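Local coordinates for protein glutathione transferase o1 (Bombyx mori, PDB 3RBT) that belongs to the omega class of glutathione transferases, a family of glutathione-dependent transferases and dehydroascorbate reductases, though its own activity is probably weak, at residues M34-V44 against M174-R185; K69-V77 against R238-L246. All blocks are in the same frame, centred on the assembly; numbering follows the deposited sequence.

Contact 1 (M34-V44 against M174-R185); sequences MNPYGHRVLLV and MLDYMVWPWVER
Arg-40 and Pro-181 meet at the interdomain interface of the glutathione transferase fold, where the first helix of the thioredoxin-like domain packs on one of the all-helical domain; the axes of 36-44 and 174-185 lie at 139° between N-to-C directions. Pro-181 is a knob set among Pro-36, His-39, Arg-40 and Leu-43, and its helix is kinked there: the proline has no N-H to offer Tyr-177 O, and because Trp-182 N does not reach it, Met-178 O takes a bond from Arg-40. From CB the arginine runs out extended: CG passes Pro-181 CG at 3.9 Å, CD lies 3.6 Å from Met-178 CE, and NE gives a nearly straight bond to a lone pair of Met-178 O at 2.6 Å. NH2 adds a weak bond to the same oxygen, and NH1 is hydrogen-bonded to Ser-92 OG. The guanidinium is sandwiched between Met-178 CE over one face and Trp-182 CH2 over the other, which fixes its orientation. Trp-182 receives Pro-36 CB over its six-membered ring and points its edge, CZ2 leading, at the centre of the Tyr-37 face. Arg-185 reaches across to 34-44: NH2 approaches Met-34 O from above the carbonyl plane at 2.8 Å, and NH1 donates in the ring plane to His-39 ND1 at 3.0 Å. Glu-184 OE1 is hydrogen-bonded to Tyr-230 OH, and its OE2 accepts from a water 2.6 Å from His-39 NE2.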
loop_
_atom_site.group_PDB
_atom_site.type_symbol
_atom_site.label_atom_id
_atom_site.label_comp_id
_atom_site.label_asym_id
_atom_site.label_seq_id
_atom_site.Cartn_x
_atom_site.Cartn_y
_atom_site.Cartn_z
ATOM N N MET A 34 -7.701 20.005 9.051
ATOM C CA MET A 34 -8.519 18.908 9.598
ATOM C C MET A 34 -8.471 17.591 8.802
ATOM O O MET A 34 -9.160 16.634 9.158
ATOM C CB MET A 34 -9.980 19.340 9.806
ATOM C CG MET A 34 -10.186 20.498 10.774
ATOM S SD MET A 34 -9.475 20.194 12.410
ATOM C CE MET A 34 -10.581 21.181 13.411
ATOM N N ASN A 35 -7.691 17.540 7.723
ATOM C CA ASN A 35 -7.548 16.281 6.968
ATOM C C ASN A 35 -6.620 15.327 7.719
ATOM O O ASN A 35 -5.469 15.672 7.986
ATOM C CB ASN A 35 -7.034 16.514 5.543
ATOM C CG ASN A 35 -6.848 15.214 4.766
ATOM O OD1 ASN A 35 -5.733 14.685 4.679
ATOM N ND2 ASN A 35 -7.938 14.692 4.204
ATOM N N PRO A 36 -7.129 14.137 8.070
ATOM C CA PRO A 36 -6.383 13.142 8.857
ATOM C C PRO A 36 -5.153 12.547 8.144
ATOM O O PRO A 36 -4.202 12.159 8.814
ATOM C CB PRO A 36 -7.427 12.049 9.119
ATOM C CG PRO A 36 -8.400 12.161 7.954
ATOM C CD PRO A 36 -8.476 13.654 7.699
ATOM N N TYR A 37 -5.176 12.464 6.812
ATOM C CA TYR A 37 -4.010 12.000 6.041
ATOM C C TYR A 37 -2.855 12.996 6.126
ATOM O O TYR A 37 -1.680 12.599 6.214
ATOM C CB TYR A 37 -4.387 11.719 4.588
ATOM C CG TYR A 37 -5.326 10.530 4.428
ATOM C CD1 TYR A 37 -4.842 9.218 4.483
ATOM C CD2 TYR A 37 -6.703 10.725 4.258
ATOM C CE1 TYR A 37 -5.711 8.115 4.349
ATOM C CE2 TYR A 37 -7.576 9.636 4.113
ATOM C CZ TYR A 37 -7.073 8.340 4.163
ATOM O OH TYR A 37 -7.936 7.284 4.033
ATOM N N GLY A 38 -3.191 14.290 6.136
ATOM C CA GLY A 38 -2.215 15.338 6.415
ATOM C C GLY A 38 -1.755 15.325 7.865
ATOM O O GLY A 38 -0.584 15.543 8.142
ATOM N N HIS A 39 -2.685 15.079 8.787
ATOM C CA HIS A 39 -2.388 14.959 10.228
ATOM C C HIS A 39 -1.299 13.896 10.455
ATOM O O HIS A 39 -0.323 14.133 11.176
ATOM C CB HIS A 39 -3.668 14.603 10.990
ATOM C CG HIS A 39 -3.565 14.733 12.484
ATOM N ND1 HIS A 39 -4.669 14.646 13.308
ATOM C CD2 HIS A 39 -2.504 14.954 13.300
ATOM C CE1 HIS A 39 -4.288 14.784 14.567
ATOM N NE2 HIS A 39 -2.980 14.979 14.588
ATOM N N ARG A 40 -1.477 12.742 9.817
ATOM C CA ARG A 40 -0.469 11.686 9.719
ATOM C C ARG A 40 0.927 12.170 9.370
ATOM O O ARG A 40 1.898 11.847 10.057
ATOM C CB ARG A 40 -0.869 10.709 8.618
ATOM C CG ARG A 40 -1.469 9.446 9.077
ATOM C CD ARG A 40 -1.551 8.476 7.901
ATOM N NE ARG A 40 -2.163 7.232 8.347
ATOM C CZ ARG A 40 -2.633 6.281 7.556
ATOM N NH1 ARG A 40 -2.575 6.407 6.238
ATOM N NH2 ARG A 40 -3.163 5.200 8.107
ATOM N N VAL A 41 1.024 12.903 8.263
ATOM C CA VAL A 41 2.298 13.406 7.790
ATOM C C VAL A 41 2.850 14.478 8.740
ATOM O O VAL A 41 4.056 14.529 8.973
ATOM C CB VAL A 41 2.207 13.929 6.332
ATOM C CG1 VAL A 41 3.570 14.436 5.860
ATOM C CG2 VAL A 41 1.704 12.813 5.398
ATOM N N LEU A 42 1.979 15.323 9.293
ATOM C CA LEU A 42 2.418 16.301 10.302
ATOM C C LEU A 42 3.049 15.626 11.529
ATOM O O LEU A 42 4.059 16.093 12.041
ATOM C CB LEU A 42 1.274 17.238 10.732
ATOM C CG LEU A 42 0.804 18.273 9.699
ATOM C CD1 LEU A 42 -0.519 18.921 10.131
ATOM C CD2 LEU A 42 1.879 19.341 9.457
ATOM N N LEU A 43 2.442 14.539 11.991
ATOM C CA LEU A 43 2.973 13.777 13.132
ATOM C C LEU A 43 4.384 13.228 12.882
ATOM O O LEU A 43 5.272 13.368 13.728
ATOM C CB LEU A 43 2.027 12.628 13.499
ATOM C CG LEU A 43 0.656 13.031 14.047
ATOM C CD1 LEU A 43 -0.245 11.790 14.240
ATOM C CD2 LEU A 43 0.750 13.888 15.321
ATOM N N VAL A 44 4.571 12.613 11.713
ATOM C CA VAL A 44 5.855 12.023 11.318
ATOM C C VAL A 44 6.947 13.081 11.174
ATOM O O VAL A 44 8.037 12.934 11.740
ATOM C CB VAL A 44 5.702 11.156 10.035
ATOM C CG1 VAL A 44 7.068 10.683 9.507
ATOM C CG2 VAL A 44 4.806 9.961 10.340
ATOM N N MET A 174 6.219 4.151 14.108
ATOM C CA MET A 174 5.452 4.462 12.904
ATOM C C MET A 174 3.968 4.062 12.978
ATOM O O MET A 174 3.095 4.847 12.609
ATOM C CB MET A 174 6.095 3.820 11.667
ATOM C CG MET A 174 5.410 4.205 10.355
ATOM S SD MET A 174 5.556 5.982 10.021
ATOM C CE MET A 174 7.141 6.045 9.174
ATOM N N LEU A 175 3.679 2.845 13.429
ATOM C CA LEU A 175 2.281 2.397 13.513
ATOM C C LEU A 175 1.434 3.314 14.427
ATOM O O LEU A 175 0.351 3.756 14.035
ATOM C CB LEU A 175 2.188 0.925 13.939
ATOM C CG LEU A 175 0.787 0.298 14.013
ATOM C CD1 LEU A 175 0.049 0.358 12.648
ATOM C CD2 LEU A 175 0.852 -1.134 14.533
ATOM N N ASP A 176 1.944 3.621 15.619
ATOM C CA ASP A 176 1.271 4.558 16.522
ATOM C C ASP A 176 0.835 5.868 15.853
ATOM O O ASP A 176 -0.325 6.256 15.954
ATOM C CB ASP A 176 2.156 4.848 17.731
ATOM C CG ASP A 176 2.488 3.599 18.502
ATOM O OD1 ASP A 176 1.643 3.146 19.311
ATOM O OD2 ASP A 176 3.592 3.059 18.281
ATOM N N TYR A 177 1.756 6.538 15.168
ATOM C CA TYR A 177 1.443 7.818 14.536
ATOM C C TYR A 177 0.571 7.678 13.277
ATOM O O TYR A 177 -0.246 8.557 13.001
ATOM C CB TYR A 177 2.716 8.607 14.215
ATOM C CG TYR A 177 3.481 9.096 15.437
ATOM C CD1 TYR A 177 4.808 8.725 15.649
ATOM C CD2 TYR A 177 2.881 9.943 16.367
ATOM C CE1 TYR A 177 5.512 9.182 16.759
ATOM C CE2 TYR A 177 3.579 10.403 17.474
ATOM C CZ TYR A 177 4.887 10.014 17.668
ATOM O OH TYR A 177 5.571 10.473 18.775
ATOM N N MET A 178 0.753 6.591 12.522
ATOM C CA MET A 178 -0.061 6.332 11.325
ATOM C C MET A 178 -1.545 6.199 11.669
ATOM O O MET A 178 -2.412 6.620 10.913
ATOM C CB MET A 178 0.402 5.057 10.598
ATOM C CG MET A 178 1.743 5.175 9.837
ATOM S SD MET A 178 1.906 6.640 8.799
ATOM C CE MET A 178 1.144 6.102 7.288
ATOM N N VAL A 179 -1.809 5.618 12.829
ATOM C CA VAL A 179 -3.140 5.255 13.277
ATOM C C VAL A 179 -3.815 6.393 14.068
ATOM O O VAL A 179 -5.051 6.532 14.056
ATOM C CB VAL A 179 -3.009 3.945 14.114
ATOM C CG1 VAL A 179 -3.841 3.942 15.337
ATOM C CG2 VAL A 179 -3.233 2.706 13.231
ATOM N N TRP A 180 -2.999 7.219 14.718
ATOM C CA TRP A 180 -3.499 8.219 15.659
ATOM C C TRP A 180 -4.553 9.206 15.131
ATOM O O TRP A 180 -5.548 9.438 15.816
ATOM C CB TRP A 180 -2.360 8.988 16.345
ATOM C CG TRP A 180 -2.905 9.885 17.423
ATOM C CD1 TRP A 180 -2.932 11.242 17.427
ATOM C CD2 TRP A 180 -3.564 9.464 18.629
ATOM N NE1 TRP A 180 -3.551 11.703 18.573
ATOM C CE2 TRP A 180 -3.951 10.625 19.321
ATOM C CE3 TRP A 180 -3.869 8.211 19.182
ATOM C CZ2 TRP A 180 -4.606 10.576 20.561
ATOM C CZ3 TRP A 180 -4.535 8.162 20.396
ATOM C CH2 TRP A 180 -4.898 9.336 21.074
ATOM N N PRO A 181 -4.339 9.802 13.938
ATOM C CA PRO A 181 -5.288 10.835 13.526
ATOM C C PRO A 181 -6.764 10.415 13.619
ATOM O O PRO A 181 -7.576 11.190 14.114
ATOM C CB PRO A 181 -4.870 11.124 12.075
ATOM C CG PRO A 181 -3.410 10.893 12.099
ATOM C CD PRO A 181 -3.254 9.663 12.947
ATOM N N TRP A 182 -7.089 9.199 13.188
ATOM C CA TRP A 182 -8.463 8.710 13.258
ATOM C C TRP A 182 -8.894 8.415 14.689
ATOM O O TRP A 182 -10.024 8.720 15.064
ATOM C CB TRP A 182 -8.678 7.510 12.327
ATOM C CG TRP A 182 -8.580 7.952 10.897
ATOM C CD1 TRP A 182 -9.615 8.342 10.077
ATOM C CD2 TRP A 182 -7.384 8.097 10.127
ATOM N NE1 TRP A 182 -9.126 8.705 8.845
ATOM C CE2 TRP A 182 -7.761 8.568 8.850
ATOM C CE3 TRP A 182 -6.025 7.863 10.390
ATOM C CZ2 TRP A 182 -6.825 8.804 7.835
ATOM C CZ3 TRP A 182 -5.100 8.104 9.383
ATOM C CH2 TRP A 182 -5.506 8.576 8.124
ATOM N N VAL A 183 -7.983 7.867 15.493
ATOM C CA VAL A 183 -8.272 7.606 16.901
ATOM C C VAL A 183 -8.604 8.903 17.668
ATOM O O VAL A 183 -9.565 8.951 18.435
ATOM C CB VAL A 183 -7.142 6.789 17.579
ATOM C CG1 VAL A 183 -7.404 6.622 19.072
ATOM C CG2 VAL A 183 -7.028 5.420 16.922
ATOM N N GLU A 184 -7.821 9.955 17.444
ATOM C CA GLU A 184 -8.061 11.243 18.100
ATOM C C GLU A 184 -9.441 11.813 17.739
ATOM O O GLU A 184 -10.120 12.400 18.587
ATOM C CB GLU A 184 -6.980 12.237 17.709
ATOM C CG GLU A 184 -6.878 13.432 18.620
ATOM C CD GLU A 184 -5.800 14.375 18.152
ATOM O OE1 GLU A 184 -6.102 15.244 17.302
ATOM O OE2 GLU A 184 -4.648 14.233 18.624
ATOM N N ARG A 185 -9.828 11.636 16.473
ATOM C CA ARG A 185 -11.134 12.066 15.976
ATOM C C ARG A 185 -12.294 11.307 16.614
ATOM O O ARG A 185 -13.348 11.888 16.846
ATOM C CB ARG A 185 -11.201 11.970 14.451
ATOM C CG ARG A 185 -10.478 13.118 13.770
ATOM C CD ARG A 185 -10.123 12.828 12.316
ATOM N NE ARG A 185 -9.519 14.017 11.713
ATOM C CZ ARG A 185 -8.264 14.416 11.924
ATOM N NH1 ARG A 185 -7.462 13.722 12.724
ATOM N NH2 ARG A 185 -7.809 15.520 11.342
HETATM O O HOH W 1 -2.483 14.998 17.117
#

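Contact 2 (K69-V77 against R238-L246)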
loop_
_atom_site.group_PDB
_atom_site.type_symbol
_atom_site.label_atom_id
_atom_site.label_comp_id
_atom_site.label_asym_id
_atom_site.label_seq_id
_atom_site.Cartn_x
_atom_site.Cartn_y
_atom_site.Cartn_z
ATOM N N LYS A 69 -0.163 20.115 -11.294
ATOM C CA LYS A 69 0.858 19.208 -10.763
ATOM C C LYS A 69 0.240 18.001 -10.059
ATOM O O LYS A 69 0.944 17.074 -9.670
ATOM C CB LYS A 69 1.795 19.945 -9.798
ATOM C CG LYS A 69 2.689 21.016 -10.433
ATOM C CD LYS A 69 3.720 21.522 -9.411
ATOM C CE LYS A 69 4.573 22.645 -9.971
ATOM N NZ LYS A 69 5.692 23.024 -9.048
ATOM N N ASN A 70 -1.081 18.013 -9.923
ATOM C CA ASN A 70 -1.801 17.026 -9.130
ATOM C C ASN A 70 -3.236 16.886 -9.658
ATOM O O ASN A 70 -4.190 17.267 -8.975
ATOM C CB ASN A 70 -1.773 17.474 -7.660
ATOM C CG ASN A 70 -2.454 16.495 -6.712
ATOM O OD1 ASN A 70 -2.706 15.333 -7.045
ATOM N ND2 ASN A 70 -2.746 16.975 -5.508
ATOM N N PRO A 71 -3.391 16.346 -10.887
ATOM C CA PRO A 71 -4.694 16.362 -11.573
ATOM C C PRO A 71 -5.784 15.541 -10.881
ATOM O O PRO A 71 -6.964 15.877 -10.996
ATOM C CB PRO A 71 -4.376 15.813 -12.969
ATOM C CG PRO A 71 -3.142 15.033 -12.813
ATOM C CD PRO A 71 -2.371 15.610 -11.658
ATOM N N ARG A 72 -5.383 14.503 -10.144
ATOM C CA ARG A 72 -6.318 13.692 -9.354
ATOM C C ARG A 72 -6.594 14.297 -7.963
ATOM O O ARG A 72 -7.369 13.748 -7.178
ATOM C CB ARG A 72 -5.800 12.248 -9.253
ATOM C CG ARG A 72 -6.012 11.421 -10.542
ATOM C CD ARG A 72 -4.902 10.380 -10.758
ATOM N NE ARG A 72 -4.763 9.447 -9.633
ATOM C CZ ARG A 72 -5.209 8.190 -9.626
ATOM N NH1 ARG A 72 -5.825 7.691 -10.695
ATOM N NH2 ARG A 72 -5.040 7.430 -8.548
ATOM N N LEU A 73 -5.947 15.426 -7.671
ATOM C CA LEU A 73 -6.156 16.201 -6.439
ATOM C C LEU A 73 -5.952 15.392 -5.147
ATOM O O LEU A 73 -6.746 15.477 -4.204
ATOM C CB LEU A 73 -7.523 16.910 -6.468
ATOM C CG LEU A 73 -7.631 18.050 -7.485
ATOM C CD1 LEU A 73 -9.051 18.554 -7.617
ATOM C CD2 LEU A 73 -6.710 19.195 -7.083
ATOM N N LYS A 74 -4.876 14.612 -5.123
ATOM C CA LYS A 74 -4.546 13.788 -3.974
ATOM C C LYS A 74 -4.029 14.661 -2.846
ATOM O O LYS A 74 -3.401 15.700 -3.091
ATOM C CB LYS A 74 -3.522 12.718 -4.346
ATOM C CG LYS A 74 -3.859 11.980 -5.638
ATOM C CD LYS A 74 -3.144 10.654 -5.752
ATOM C CE LYS A 74 -4.056 9.520 -5.300
ATOM N NZ LYS A 74 -3.469 8.198 -5.639
ATOM N N ILE A 75 -4.331 14.254 -1.614
ATOM C CA ILE A 75 -3.909 14.999 -0.424
ATOM C C ILE A 75 -3.455 14.047 0.677
ATOM O O ILE A 75 -3.963 12.926 0.770
ATOM C CB ILE A 75 -5.010 15.966 0.128
ATOM C CG1 ILE A 75 -6.275 15.195 0.537
ATOM C CG2 ILE A 75 -5.302 17.117 -0.873
ATOM C CD1 ILE A 75 -7.285 16.051 1.284
ATOM N N PRO A 76 -2.481 14.477 1.498
ATOM C CA PRO A 76 -1.742 15.739 1.361
ATOM C C PRO A 76 -0.672 15.603 0.289
ATOM O O PRO A 76 -0.546 14.541 -0.320
ATOM C CB PRO A 76 -1.080 15.888 2.731
ATOM C CG PRO A 76 -0.788 14.475 3.119
ATOM C CD PRO A 76 -2.020 13.712 2.671
ATOM N N VAL A 77 0.085 16.670 0.057
ATOM C CA VAL A 77 1.242 16.611 -0.824
ATOM C C VAL A 77 2.468 17.092 -0.056
ATOM O O VAL A 77 2.441 18.154 0.575
ATOM C CB VAL A 77 1.082 17.503 -2.073
ATOM C CG1 VAL A 77 2.350 17.441 -2.935
ATOM C CG2 VAL A 77 -0.141 17.101 -2.887
ATOM N N ARG A 238 -18.848 17.896 7.506
ATOM C CA ARG A 238 -19.009 16.459 7.255
ATOM C C ARG A 238 -17.665 15.862 6.798
ATOM O O ARG A 238 -16.622 16.234 7.346
ATOM C CB ARG A 238 -20.178 16.199 6.289
ATOM C CG ARG A 238 -21.516 16.772 6.791
ATOM C CD ARG A 238 -22.545 16.866 5.672
ATOM N NE ARG A 238 -22.717 15.567 5.034
ATOM C CZ ARG A 238 -22.941 15.374 3.740
ATOM N NH1 ARG A 238 -23.044 16.401 2.906
ATOM N NH2 ARG A 238 -23.076 14.137 3.288
ATOM N N ALA A 239 -17.671 14.971 5.805
ATOM C CA ALA A 239 -16.431 14.310 5.367
ATOM C C ALA A 239 -15.893 14.806 4.015
ATOM O O ALA A 239 -15.034 14.161 3.404
ATOM C CB ALA A 239 -16.621 12.797 5.341
ATOM N N HIS A 240 -16.384 15.958 3.561
ATOM C CA HIS A 240 -16.079 16.458 2.211
ATOM C C HIS A 240 -14.586 16.604 1.922
ATOM O O HIS A 240 -14.129 16.406 0.785
ATOM C CB HIS A 240 -16.826 17.768 1.949
ATOM C CG HIS A 240 -18.304 17.582 1.764
ATOM N ND1 HIS A 240 -19.241 18.262 2.512
ATOM C CD2 HIS A 240 -19.002 16.776 0.929
ATOM C CE1 HIS A 240 -20.452 17.894 2.138
ATOM N NE2 HIS A 240 -20.335 16.990 1.179
ATOM N N SER A 241 -13.835 16.914 2.969
ATOM C CA SER A 241 -12.410 17.159 2.864
ATOM C C SER A 241 -11.571 16.194 3.739
ATOM O O SER A 241 -10.408 16.457 4.043
ATOM C CB SER A 241 -12.161 18.645 3.164
ATOM O OG SER A 241 -11.241 18.836 4.214
ATOM N N MET A 242 -12.171 15.055 4.087
ATOM C CA MET A 242 -11.583 14.047 4.979
ATOM C C MET A 242 -10.813 12.905 4.261
ATOM O O MET A 242 -10.000 12.220 4.884
ATOM C CB MET A 242 -12.707 13.456 5.849
ATOM C CG MET A 242 -12.271 12.595 7.033
ATOM S SD MET A 242 -13.690 11.994 7.988
ATOM C CE MET A 242 -12.894 10.696 8.936
ATOM N N GLY A 243 -11.077 12.700 2.970
ATOM C CA GLY A 243 -10.461 11.600 2.209
ATOM C C GLY A 243 -9.008 11.805 1.799
ATOM O O GLY A 243 -8.371 12.788 2.187
ATOM N N TYR A 244 -8.478 10.868 1.016
ATOM C CA TYR A 244 -7.111 10.988 0.491
ATOM C C TYR A 244 -7.080 11.725 -0.864
ATOM O O TYR A 244 -6.034 11.870 -1.492
ATOM C CB TYR A 244 -6.414 9.619 0.431
ATOM C CG TYR A 244 -7.153 8.560 -0.368
ATOM C CD1 TYR A 244 -6.975 8.450 -1.748
ATOM C CD2 TYR A 244 -8.018 7.664 0.259
ATOM C CE1 TYR A 244 -7.646 7.478 -2.487
ATOM C CE2 TYR A 244 -8.705 6.687 -0.472
ATOM C CZ TYR A 244 -8.512 6.602 -1.844
ATOM O OH TYR A 244 -9.177 5.642 -2.572
ATOM N N TYR A 245 -8.246 12.185 -1.298
ATOM C CA TYR A 245 -8.370 13.053 -2.466
ATOM C C TYR A 245 -9.476 14.071 -2.222
ATOM O O TYR A 245 -10.372 13.852 -1.400
ATOM C CB TYR A 245 -8.639 12.254 -3.753
ATOM C CG TYR A 245 -9.843 11.338 -3.681
ATOM C CD1 TYR A 245 -9.745 10.078 -3.081
ATOM C CD2 TYR A 245 -11.076 11.719 -4.220
ATOM C CE1 TYR A 245 -10.838 9.223 -3.005
ATOM C CE2 TYR A 245 -12.189 10.861 -4.151
ATOM C CZ TYR A 245 -12.056 9.615 -3.539
ATOM O OH TYR A 245 -13.128 8.749 -3.450
ATOM N N LEU A 246 -9.393 15.193 -2.928
ATOM C CA LEU A 246 -10.430 16.211 -2.871
ATOM C C LEU A 246 -11.373 16.069 -4.062
ATOM O O LEU A 246 -11.053 15.399 -5.052
ATOM C CB LEU A 246 -9.809 17.609 -2.832
ATOM C CG LEU A 246 -9.038 17.975 -1.560
ATOM C CD1 LEU A 246 -8.359 19.330 -1.725
ATOM C CD2 LEU A 246 -9.952 17.968 -0.330
ATOM O OXT LEU A 246 -12.476 16.619 -4.054
#
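Ile-75, the residue before the cis-proline of the thioredoxin fold, pairs here with the C-terminal tail of the same chain. Two backbone bonds make the join: Ile-75 N donates to Tyr-244 O at 2.9 Å, and Leu-246 N donates to Leu-73 O at 3.0 Å. Between them Lys-74 and Tyr-245 form a single antiparallel bridge, a non-hydrogen-bonded pair whose CA atoms stand 4.2 Å apart, with Tyr-245 CA adding a CH...O contact to Leu-73 O. The loop is braced for this from within. Asn-70 uses both ends of its amide, OD1 accepting from Lys-74 N while ND2 donates in plane to a lone pair of Lys-74 O, and together they fix the Lys-74 backbone beside the bridge.

Ile-75 buries more surface in the contact than any other residue. Its CG1 sits between backbone N and carbonyl carbon (chi1 61°), which sends the long branch across the tail: CD1 lies 3.6 Å from Gly-243 O and 3.7 Å from Leu-246 CD2. The other branch, CG2, rests against Leu-246 CG and CD1, the two side chains crossing at about a right angle. A serine in its place would probably strip Leu-246 of its main apolar partner and open a gap beside Gly-243. The tyrosines turn outward, Tyr-245 CD1 over one face of the Tyr-244 ring. Next to the bridge, Arg-72 makes a salt bridge with Glu-128 of the second subunit.

In related transferases the backbone before the cis-proline pairs with glutathione; here Tyr-244 O takes that N-H, consistent with a tail that occupies the place of the glutathione backbone at the cis-proline loop of the thioredoxin fold.

How the contacts relate
From the N terminus the chain passes strand 27-31, then 34-44 and 69-77, both in the thioredoxin-like domain, before entering the helical domain. Contact 1 closes first, when helix 174-186 returns to 34-44 over 129 intervening residues; contact 2 closes only at the C terminus, when 238-246 comes back to 69-77. The segments alternate, so the two loops cross rather than nest, and these two contacts fasten the helical domain to the thioredoxin-like one by a buried helix pair and by a terminal tail. Asn-35 couples them: its ND2 probably bonds to Ser-241 O and Gly-243 O, holding the tail against the start of helix 36-47.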